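Local coordinates for protein paenibacillus xanthan lyase (Paenibacillus, PDB 6F2P) that probably cleaves the polysaccharide xanthan by a lyase (beta-elimination) reaction, as a calcium-containing member of polysaccharide lyase family 8, at residues A[52-57]-A[105-110]. Residues are numbered along the deposited sequence; the frame is centred on the assembly and turned at random.
Sequences PNRNRL and LDWMNA
A single water ties W107 to the loop: it accepts from W107 NE1 (3.2 Å from the water oxygen) and donates to the carbonyl oxygens of P52 and R54. Tryptophan suits the place because it brings a broad apolar surface as well as this one N-H. The indole swings off the helix into the bend of the loop because its chi1 of -171° sets CG opposite the backbone N. R54 and L57 press on the same face: R54 CG makes a CH-pi contact 4.1 Å from the centroid of the five-membered ring, whereas L57 CD2, displaced toward the rim, lies 3.8 Å from W107 CE3. Arginine's long, extended chain also lays NE over the indole, 3.6 Å from W107 CD1, while its guanidinium plane, turned 67° to the ring, lets NH1 hydrogen-bond L49 O beyond. The contact joins the loop between helices 28-46 and 68-85 to helix 95-111, within the alpha-helical N-terminal domain of the lyase. Were W107 an alanine, the water would probably lose its N-H donor and a gap would open beside R54 and L57. Branched L57 also meets M108, CD1 lying 4.1 Å from M108 CG, while flexible M108 bends onto T73 and Y74 of helix 68-85.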
loop_
_atom_site.group_PDB
_atom_site.type_symbol
_atom_site.label_atom_id
_atom_site.label_comp_id
_atom_site.label_asym_id
_atom_site.label_seq_id
_atom_site.Cartn_x
_atom_site.Cartn_y
_atom_site.Cartn_z
ATOM N N PRO A 52 35.412 -26.454 -42.480
ATOM C CA PRO A 52 34.181 -26.872 -43.166
ATOM C C PRO A 52 33.460 -28.036 -42.495
ATOM O O PRO A 52 32.228 -28.067 -42.451
ATOM C CB PRO A 52 34.676 -27.285 -44.564
ATOM C CG PRO A 52 36.168 -27.303 -44.479
ATOM C CD PRO A 52 36.514 -26.292 -43.438
ATOM N N ASN A 53 34.236 -28.967 -41.962
ATOM C CA ASN A 53 33.694 -30.161 -41.334
ATOM C C ASN A 53 33.069 -29.941 -39.947
ATOM O O ASN A 53 32.426 -30.842 -39.409
ATOM C CB ASN A 53 34.810 -31.196 -41.208
ATOM C CG ASN A 53 35.971 -30.699 -40.344
ATOM O OD1 ASN A 53 36.508 -29.606 -40.561
ATOM N ND2 ASN A 53 36.347 -31.496 -39.347
ATOM N N ARG A 54 33.267 -28.759 -39.370
ATOM C CA ARG A 54 32.817 -28.470 -38.002
ATOM C C ARG A 54 31.352 -28.819 -37.717
ATOM O O ARG A 54 30.509 -28.860 -38.626
ATOM C CB ARG A 54 33.063 -27.003 -37.654
ATOM C CG ARG A 54 32.189 -26.035 -38.431
ATOM C CD ARG A 54 32.728 -24.623 -38.357
ATOM N NE ARG A 54 32.249 -23.813 -39.470
ATOM C CZ ARG A 54 32.555 -22.534 -39.645
ATOM N NH1 ARG A 54 33.346 -21.919 -38.776
ATOM N NH2 ARG A 54 32.074 -21.873 -40.692
ATOM N N ASN A 55 31.065 -29.069 -36.442
ATOM C CA ASN A 55 29.733 -29.468 -36.004
ATOM C C ASN A 55 29.109 -28.419 -35.090
ATOM O O ASN A 55 27.969 -28.559 -34.659
ATOM C CB ASN A 55 29.800 -30.811 -35.283
ATOM C CG ASN A 55 30.083 -31.955 -36.226
ATOM O OD1 ASN A 55 31.142 -32.593 -36.158
ATOM N ND2 ASN A 55 29.138 -32.223 -37.125
ATOM N N ARG A 56 29.886 -27.377 -34.807
ATOM C CA ARG A 56 29.523 -26.298 -33.900
ATOM C C ARG A 56 30.528 -25.207 -34.232
ATOM O O ARG A 56 31.461 -25.459 -35.000
ATOM C CB ARG A 56 29.701 -26.740 -32.447
ATOM C CG ARG A 56 31.137 -27.133 -32.126
ATOM C CD ARG A 56 31.329 -27.793 -30.760
ATOM N NE ARG A 56 30.619 -29.065 -30.645
ATOM C CZ ARG A 56 30.931 -30.019 -29.774
ATOM N NH1 ARG A 56 31.960 -29.868 -28.950
ATOM N NH2 ARG A 56 30.209 -31.128 -29.731
ATOM N N LEU A 57 30.362 -24.008 -33.677
ATOM C CA LEU A 57 31.328 -22.936 -33.931
ATOM C C LEU A 57 32.247 -22.697 -32.743
ATOM O O LEU A 57 33.341 -22.156 -32.892
ATOM C CB LEU A 57 30.628 -21.634 -34.321
ATOM C CG LEU A 57 29.732 -21.685 -35.559
ATOM C CD1 LEU A 57 29.284 -20.285 -35.932
ATOM C CD2 LEU A 57 30.418 -22.364 -36.740
ATOM N N LEU A 105 27.962 -17.176 -39.818
ATOM C CA LEU A 105 26.537 -16.903 -40.026
ATOM C C LEU A 105 25.928 -17.866 -41.042
ATOM O O LEU A 105 24.829 -18.390 -40.846
ATOM C CB LEU A 105 26.314 -15.456 -40.471
ATOM C CG LEU A 105 26.669 -14.346 -39.478
ATOM C CD1 LEU A 105 26.590 -12.994 -40.171
ATOM C CD2 LEU A 105 25.746 -14.390 -38.257
ATOM N N ASP A 106 26.657 -18.112 -42.121
ATOM C CA ASP A 106 26.153 -18.983 -43.165
ATOM C C ASP A 106 26.127 -20.426 -42.718
ATOM O O ASP A 106 25.259 -21.201 -43.125
ATOM C CB ASP A 106 26.966 -18.798 -44.432
ATOM C CG ASP A 106 26.605 -17.514 -45.147
ATOM O OD1 ASP A 106 25.399 -17.170 -45.137
ATOM O OD2 ASP A 106 27.513 -16.851 -45.700
ATOM N N TRP A 107 27.062 -20.779 -41.848
ATOM C CA TRP A 107 27.066 -22.113 -41.278
ATOM C C TRP A 107 25.824 -22.299 -40.411
ATOM O O TRP A 107 25.121 -23.310 -40.526
ATOM C CB TRP A 107 28.339 -22.384 -40.469
ATOM C CG TRP A 107 28.434 -23.824 -40.082
ATOM C CD1 TRP A 107 29.018 -24.826 -40.801
ATOM C CD2 TRP A 107 27.883 -24.437 -38.910
ATOM N NE1 TRP A 107 28.874 -26.023 -40.145
ATOM C CE2 TRP A 107 28.182 -25.812 -38.980
ATOM C CE3 TRP A 107 27.163 -23.958 -37.808
ATOM C CZ2 TRP A 107 27.795 -26.713 -37.986
ATOM C CZ3 TRP A 107 26.782 -24.857 -36.818
ATOM C CH2 TRP A 107 27.103 -26.218 -36.915
ATOM N N MET A 108 25.557 -21.319 -39.547
ATOM C CA MET A 108 24.379 -21.380 -38.691
ATOM C C MET A 108 23.143 -21.506 -39.568
ATOM O O MET A 108 22.230 -22.271 -39.257
ATOM C CB MET A 108 24.263 -20.146 -37.792
ATOM C CG MET A 108 25.264 -20.086 -36.654
ATOM S SD MET A 108 25.178 -21.470 -35.494
ATOM C CE MET A 108 23.683 -21.099 -34.584
ATOM N N ASN A 109 23.123 -20.772 -40.677
ATOM C CA ASN A 109 21.966 -20.821 -41.562
ATOM C C ASN A 109 21.801 -22.165 -42.248
ATOM O O ASN A 109 20.705 -22.506 -42.699
ATOM C CB ASN A 109 22.006 -19.717 -42.609
ATOM C CG ASN A 109 20.693 -19.587 -43.340
ATOM O OD1 ASN A 109 19.751 -18.954 -42.844
ATOM N ND2 ASN A 109 20.601 -20.214 -44.511
ATOM N N ALA A 110 22.890 -22.924 -42.331
ATOM C CA ALA A 110 22.858 -24.200 -43.030
ATOM C C ALA A 110 22.598 -25.355 -42.086
ATOM O O ALA A 110 22.191 -26.429 -42.520
ATOM C CB ALA A 110 24.157 -24.431 -43.786
HETATM O O HOH W 1 29.318 -28.860 -41.486
#